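Local coordinates for cellulosome protein dockerin type I (Clostridium thermocellum, PDB 2WZ8) that probably binds carbohydrate as a family 35 carbohydrate-binding module of a cellulosomal, dockerin-bearing protein, and binds a calcium ion, at residues A13-Q27 against V38-N52. Residues are numbered along the deposited sequence; the frame is centred on the assembly and turned at random. Where two conformers were deposited one is given.
Sequences AEDPANTLGGAAVRQ and VGWIGNGSNNYLQFN. With CA (calcium ion), chain B.
The side-chain amide of Asn52 uses both N-H groups to hold Ala17 and Thr19. Asn52 ND2 donates to Ala17 O at 2.9 Å, almost straight at 175° and on a lone pair of that carbonyl. It also donates to Thr19 OG1, likewise at 2.9 Å, with the hydroxyl in the amide plane. Gln50 NE2 bonds to Asn52 OD1, which fixes the rotation of this amide. The backbones then pair antiparallel. Thr19 and Gln50 exchange two bonds, Gly21 N donates to Tyr48 O, and beyond the Gly21–Ala24 turn Val25 and Gly39 exchange two more. Gly21 CA sits over one face of the Tyr48 ring, 4.0 Å from its centroid, a CH-pi contact. Tyr48 CG lies between its backbone N and carbonyl carbon (chi1 67°), which folds the ring back over the glycine. On the face away from Thr19 and Gln50, Leu20 CD1 lies alongside Leu49 CD1, 3.7 Å away. Leu20 CD2 meets Val38 CG1 of the neighbouring strand pair tip to tip at 3.8 Å. Ala13 CB packs against Val38 CG2, Leu49 CD2 and Phe51 CZ. Asn18 ND2 bonds to Ala13 O from above the carbonyl plane. The amide plane of Asn18 is turned 66° from the Phe51 ring, which ND2 approaches at CD1 and CE1. Next to Ala13, Glu14 binds calcium through both carboxylate oxygens; Glu12, Ser33, Gln36 and Asp142 complete the site. Arg26 NE and NH2 hold Glu14 O and Asp15 O in the guanidinium plane. The arrangement adds edge strand 19-20 to strand 49-56 and closes hairpin 25-28/36-39, beside the calcium site of a beta-sandwich carbohydrate-binding module.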
loop_
_atom_site.group_PDB
_atom_site.type_symbol
_atom_site.label_atom_id
_atom_site.label_comp_id
_atom_site.label_asym_id
_atom_site.label_seq_id
_atom_site.Cartn_x
_atom_site.Cartn_y
_atom_site.Cartn_z
ATOM N N ALA A 13 -0.599 -6.995 -3.283
ATOM C CA ALA A 13 -0.685 -5.749 -4.037
ATOM C C ALA A 13 -0.961 -6.024 -5.540
ATOM O O ALA A 13 -1.697 -5.318 -6.220
ATOM C CB ALA A 13 0.601 -4.964 -3.859
ATOM N N GLU A 14 -0.327 -7.074 -6.041
ATOM C CA GLU A 14 -0.397 -7.481 -7.449
ATOM C C GLU A 14 -1.646 -8.281 -7.812
ATOM O O GLU A 14 -1.816 -8.696 -8.949
ATOM C CB GLU A 14 0.823 -8.319 -7.825
ATOM C CG GLU A 14 0.929 -9.672 -7.077
ATOM C CD GLU A 14 1.682 -9.637 -5.747
ATOM O OE1 GLU A 14 1.807 -8.539 -5.127
ATOM O OE2 GLU A 14 2.153 -10.700 -5.302
ATOM N N ASP A 15 -2.505 -8.516 -6.829
ATOM C CA ASP A 15 -3.756 -9.258 -7.076
ATOM C C ASP A 15 -4.436 -8.677 -8.318
ATOM O O ASP A 15 -4.584 -7.463 -8.431
ATOM C CB ASP A 15 -4.677 -9.112 -5.863
ATOM C CG ASP A 15 -5.941 -9.952 -5.923
ATOM O OD1 ASP A 15 -6.511 -10.154 -6.984
ATOM O OD2 ASP A 15 -6.396 -10.343 -4.848
ATOM N N PRO A 16 -4.875 -9.533 -9.254
ATOM C CA PRO A 16 -5.427 -8.974 -10.503
ATOM C C PRO A 16 -6.789 -8.303 -10.341
ATOM O O PRO A 16 -7.271 -7.615 -11.242
ATOM C CB PRO A 16 -5.470 -10.196 -11.424
ATOM C CG PRO A 16 -5.616 -11.310 -10.524
ATOM C CD PRO A 16 -4.716 -10.993 -9.363
ATOM N N ALA A 17 -7.375 -8.441 -9.157
ATOM C CA ALA A 17 -8.614 -7.721 -8.822
ATOM C C ALA A 17 -8.389 -6.235 -8.569
ATOM O O ALA A 17 -9.300 -5.435 -8.631
ATOM C CB ALA A 17 -9.267 -8.337 -7.596
ATOM N N ASN A 18 -7.140 -5.873 -8.287
ATOM C CA ASN A 18 -6.804 -4.503 -7.913
ATOM C C ASN A 18 -6.741 -3.601 -9.130
ATOM O O ASN A 18 -6.588 -4.077 -10.252
ATOM C CB ASN A 18 -5.478 -4.459 -7.122
ATOM C CG ASN A 18 -5.561 -5.178 -5.798
ATOM O OD1 ASN A 18 -6.657 -5.368 -5.233
ATOM N ND2 ASN A 18 -4.393 -5.498 -5.228
ATOM N N THR A 19 -6.846 -2.295 -8.903
ATOM C CA THR A 19 -6.701 -1.289 -9.949
ATOM C C THR A 19 -5.387 -0.555 -9.793
ATOM O O THR A 19 -5.071 -0.053 -8.718
ATOM C CB THR A 19 -7.834 -0.240 -9.920
ATOM O OG1 THR A 19 -9.096 -0.898 -9.906
ATOM C CG2 THR A 19 -7.760 0.670 -11.117
ATOM N N LEU A 20 -4.616 -0.497 -10.873
ATOM C CA LEU A 20 -3.382 0.251 -10.917
ATOM C C LEU A 20 -3.615 1.382 -11.895
ATOM O O LEU A 20 -4.009 1.165 -13.043
ATOM C CB LEU A 20 -2.221 -0.647 -11.339
ATOM C CG LEU A 20 -1.564 -1.482 -10.212
ATOM C CD1 LEU A 20 -2.505 -2.512 -9.637
ATOM C CD2 LEU A 20 -0.281 -2.181 -10.716
ATOM N N GLY A 21 -3.413 2.584 -11.418
ATOM C CA GLY A 21 -3.512 3.788 -12.258
ATOM C C GLY A 21 -2.180 4.264 -12.769
ATOM O O GLY A 21 -1.135 4.137 -12.102
ATOM N N GLY A 22 -2.193 4.828 -13.975
ATOM C CA GLY A 22 -1.032 5.535 -14.427
ATOM C C GLY A 22 0.164 4.626 -14.559
ATOM O O GLY A 22 0.089 3.554 -15.174
ATOM N N ALA A 23 1.256 5.126 -14.008
ATOM C CA ALA A 23 2.561 4.505 -14.038
ATOM C C ALA A 23 2.753 3.387 -13.000
ATOM O O ALA A 23 3.783 2.681 -13.011
ATOM C CB ALA A 23 3.676 5.558 -13.865
ATOM N N ALA A 24 1.785 3.196 -12.108
ATOM C CA ALA A 24 1.964 2.127 -11.106
ATOM C C ALA A 24 1.989 0.797 -11.862
ATOM O O ALA A 24 1.187 0.578 -12.772
ATOM C CB ALA A 24 0.844 2.149 -10.046
ATOM N N VAL A 25 2.861 -0.114 -11.440
ATOM C CA VAL A 25 3.075 -1.337 -12.178
ATOM C C VAL A 25 3.401 -2.537 -11.280
ATOM O O VAL A 25 4.103 -2.418 -10.285
ATOM C CB VAL A 25 4.189 -1.090 -13.247
ATOM C CG1 VAL A 25 5.555 -0.714 -12.551
ATOM C CG2 VAL A 25 4.247 -2.237 -14.269
ATOM N N ARG A 26 2.881 -3.698 -11.657
ATOM C CA ARG A 26 3.276 -4.983 -11.049
ATOM C C ARG A 26 4.627 -5.381 -11.559
ATOM O O ARG A 26 4.866 -5.350 -12.756
ATOM C CB ARG A 26 2.294 -6.095 -11.432
ATOM C CG ARG A 26 0.883 -5.908 -10.925
ATOM C CD ARG A 26 -0.090 -6.957 -11.508
ATOM N NE ARG A 26 -1.413 -6.823 -10.935
ATOM C CZ ARG A 26 -2.351 -5.988 -11.366
ATOM N NH1 ARG A 26 -2.135 -5.212 -12.408
ATOM N NH2 ARG A 26 -3.509 -5.940 -10.738
ATOM N N GLN A 27 5.502 -5.760 -10.633
ATOM C CA GLN A 27 6.848 -6.204 -10.979
ATOM C C GLN A 27 7.230 -7.421 -10.150
ATOM O O GLN A 27 6.754 -7.611 -9.028
ATOM C CB GLN A 27 7.870 -5.061 -10.874
ATOM C CG GLN A 27 7.725 -4.064 -12.004
ATOM C CD GLN A 27 8.720 -2.921 -12.021
ATOM O OE1 GLN A 27 9.444 -2.635 -11.045
ATOM N NE2 GLN A 27 8.716 -2.206 -13.138
ATOM N N VAL A 38 4.009 -4.093 -6.186
ATOM C CA VAL A 38 3.618 -2.953 -7.029
ATOM C C VAL A 38 4.541 -1.791 -6.738
ATOM O O VAL A 38 4.746 -1.419 -5.611
ATOM C CB VAL A 38 2.122 -2.594 -6.866
ATOM C CG1 VAL A 38 1.800 -1.318 -7.626
ATOM C CG2 VAL A 38 1.286 -3.707 -7.380
ATOM N N GLY A 39 5.130 -1.250 -7.806
ATOM C CA GLY A 39 6.064 -0.129 -7.742
ATOM C C GLY A 39 5.527 1.073 -8.484
ATOM O O GLY A 39 4.486 1.025 -9.135
ATOM N N TRP A 40 6.331 2.110 -8.432
ATOM C CA TRP A 40 6.112 3.402 -9.107
ATOM C C TRP A 40 4.768 4.007 -8.727
ATOM O O TRP A 40 4.046 4.579 -9.540
ATOM C CB TRP A 40 6.319 3.280 -10.613
ATOM C CG TRP A 40 7.723 2.886 -10.851
ATOM C CD1 TRP A 40 8.206 1.614 -11.052
ATOM C CD2 TRP A 40 8.883 3.725 -10.755
ATOM N NE1 TRP A 40 9.580 1.629 -11.116
ATOM C CE2 TRP A 40 10.021 2.905 -10.940
ATOM C CE3 TRP A 40 9.069 5.079 -10.517
ATOM C CZ2 TRP A 40 11.317 3.400 -10.894
ATOM C CZ3 TRP A 40 10.359 5.580 -10.491
ATOM C CH2 TRP A 40 11.465 4.734 -10.689
ATOM N N ILE A 41 4.479 3.872 -7.438
ATOM C CA ILE A 41 3.321 4.540 -6.822
ATOM C C ILE A 41 3.777 5.913 -6.363
ATOM O O ILE A 41 4.541 6.051 -5.435
ATOM C CB ILE A 41 2.766 3.755 -5.611
ATOM C CG1 ILE A 41 2.433 2.313 -5.965
ATOM C CG2 ILE A 41 1.555 4.460 -5.026
ATOM C CD1 ILE A 41 2.299 1.424 -4.720
ATOM N N GLY A 42 3.299 6.942 -7.025
ATOM C CA GLY A 42 3.645 8.318 -6.672
ATOM C C GLY A 42 3.918 9.204 -7.868
ATOM O O GLY A 42 3.568 8.875 -9.000
ATOM N N ASN A 43 4.545 10.347 -7.586
ATOM C CA ASN A 43 4.812 11.374 -8.616
ATOM C C ASN A 43 3.526 11.803 -9.315
ATOM O O ASN A 43 3.470 12.015 -10.528
ATOM C CB ASN A 43 5.786 10.825 -9.653
ATOM C CG ASN A 43 6.228 11.885 -10.625
ATOM O OD1 ASN A 43 6.505 13.020 -10.231
ATOM N ND2 ASN A 43 6.251 11.530 -11.901
ATOM N N GLY A 44 2.482 11.932 -8.522
ATOM C CA GLY A 44 1.167 12.326 -9.054
ATOM C C GLY A 44 0.088 11.346 -8.712
ATOM O O GLY A 44 0.297 10.138 -8.681
ATOM N N SER A 45 -1.076 11.870 -8.381
ATOM C CA SER A 45 -2.154 11.052 -7.804
ATOM C C SER A 45 -2.740 10.065 -8.811
ATOM O O SER A 45 -3.450 9.147 -8.435
ATOM C CB SER A 45 -3.260 11.938 -7.204
ATOM O OG SER A 45 -3.859 12.754 -8.182
ATOM N N ASN A 46 -2.420 10.248 -10.080
ATOM C CA ASN A 46 -2.957 9.311 -11.068
ATOM C C ASN A 46 -2.202 7.978 -11.063
ATOM O O ASN A 46 -2.676 7.002 -11.615
ATOM C CB ASN A 46 -2.973 9.928 -12.462
ATOM C CG ASN A 46 -1.634 10.564 -12.837
ATOM O OD1 ASN A 46 -1.136 10.360 -13.934
ATOM N ND2 ASN A 46 -1.047 11.338 -11.921
ATOM N N ASN A 47 -1.052 7.949 -10.401
ATOM C CA ASN A 47 -0.187 6.744 -10.371
ATOM C C ASN A 47 -0.388 5.989 -9.071
ATOM O O ASN A 47 0.439 6.046 -8.160
ATOM C CB ASN A 47 1.270 7.146 -10.517
ATOM C CG ASN A 47 1.510 8.087 -11.673
ATOM O OD1 ASN A 47 2.066 9.164 -11.491
ATOM N ND2 ASN A 47 1.065 7.709 -12.828
ATOM N N TYR A 48 -1.541 5.354 -8.983
ATOM C CA TYR A 48 -2.045 4.808 -7.692
ATOM C C TYR A 48 -2.204 3.285 -7.726
ATOM O O TYR A 48 -2.257 2.669 -8.783
ATOM C CB TYR A 48 -3.373 5.476 -7.315
ATOM C CG TYR A 48 -4.525 5.165 -8.207
ATOM C CD1 TYR A 48 -5.228 3.978 -8.084
ATOM C CD2 TYR A 48 -4.897 6.029 -9.222
ATOM C CE1 TYR A 48 -6.298 3.685 -8.890
ATOM C CE2 TYR A 48 -5.963 5.720 -10.054
ATOM C CZ TYR A 48 -6.660 4.559 -9.890
ATOM O OH TYR A 48 -7.742 4.262 -10.721
ATOM N N LEU A 49 -2.296 2.713 -6.529
ATOM C CA LEU A 49 -2.656 1.324 -6.312
ATOM C C LEU A 49 -3.924 1.307 -5.483
ATOM O O LEU A 49 -3.940 1.849 -4.382
ATOM C CB LEU A 49 -1.552 0.604 -5.520
ATOM C CG LEU A 49 -1.823 -0.785 -4.945
ATOM C CD1 LEU A 49 -2.292 -1.792 -6.008
ATOM C CD2 LEU A 49 -0.632 -1.309 -4.103
ATOM N N GLN A 50 -4.960 0.707 -6.014
ATOM C CA GLN A 50 -6.184 0.508 -5.259
ATOM C C GLN A 50 -6.530 -0.933 -5.068
ATOM O O GLN A 50 -6.731 -1.663 -6.014
ATOM C CB GLN A 50 -7.347 1.243 -5.922
ATOM C CG GLN A 50 -8.657 1.113 -5.173
ATOM C CD GLN A 50 -9.701 2.036 -5.711
ATOM O OE1 GLN A 50 -9.532 3.268 -5.651
ATOM N NE2 GLN A 50 -10.782 1.473 -6.252
ATOM N N PHE A 51 -6.670 -1.298 -3.793
ATOM C CA PHE A 51 -7.187 -2.595 -3.375
ATOM C C PHE A 51 -8.684 -2.490 -3.417
ATOM O O PHE A 51 -9.289 -1.635 -2.780
ATOM C CB PHE A 51 -6.755 -2.946 -1.936
ATOM C CG PHE A 51 -5.282 -3.226 -1.788
ATOM C CD1 PHE A 51 -4.813 -4.555 -1.817
ATOM C CD2 PHE A 51 -4.373 -2.209 -1.660
ATOM C CE1 PHE A 51 -3.477 -4.848 -1.667
ATOM C CE2 PHE A 51 -3.038 -2.474 -1.530
ATOM C CZ PHE A 51 -2.568 -3.829 -1.529
ATOM N N ASN A 52 -9.246 -3.374 -4.198
ATOM C CA ASN A 52 -10.635 -3.501 -4.345
ATOM C C ASN A 52 -11.071 -4.717 -3.491
ATOM O O ASN A 52 -10.409 -5.774 -3.402
ATOM C CB ASN A 52 -11.039 -3.681 -5.825
ATOM C CG ASN A 52 -10.654 -2.508 -6.679
ATOM O OD1 ASN A 52 -10.936 -1.347 -6.307
ATOM N ND2 ASN A 52 -10.026 -2.778 -7.864
HETATM CA CA CA B . 3.177 -9.483 -3.303
#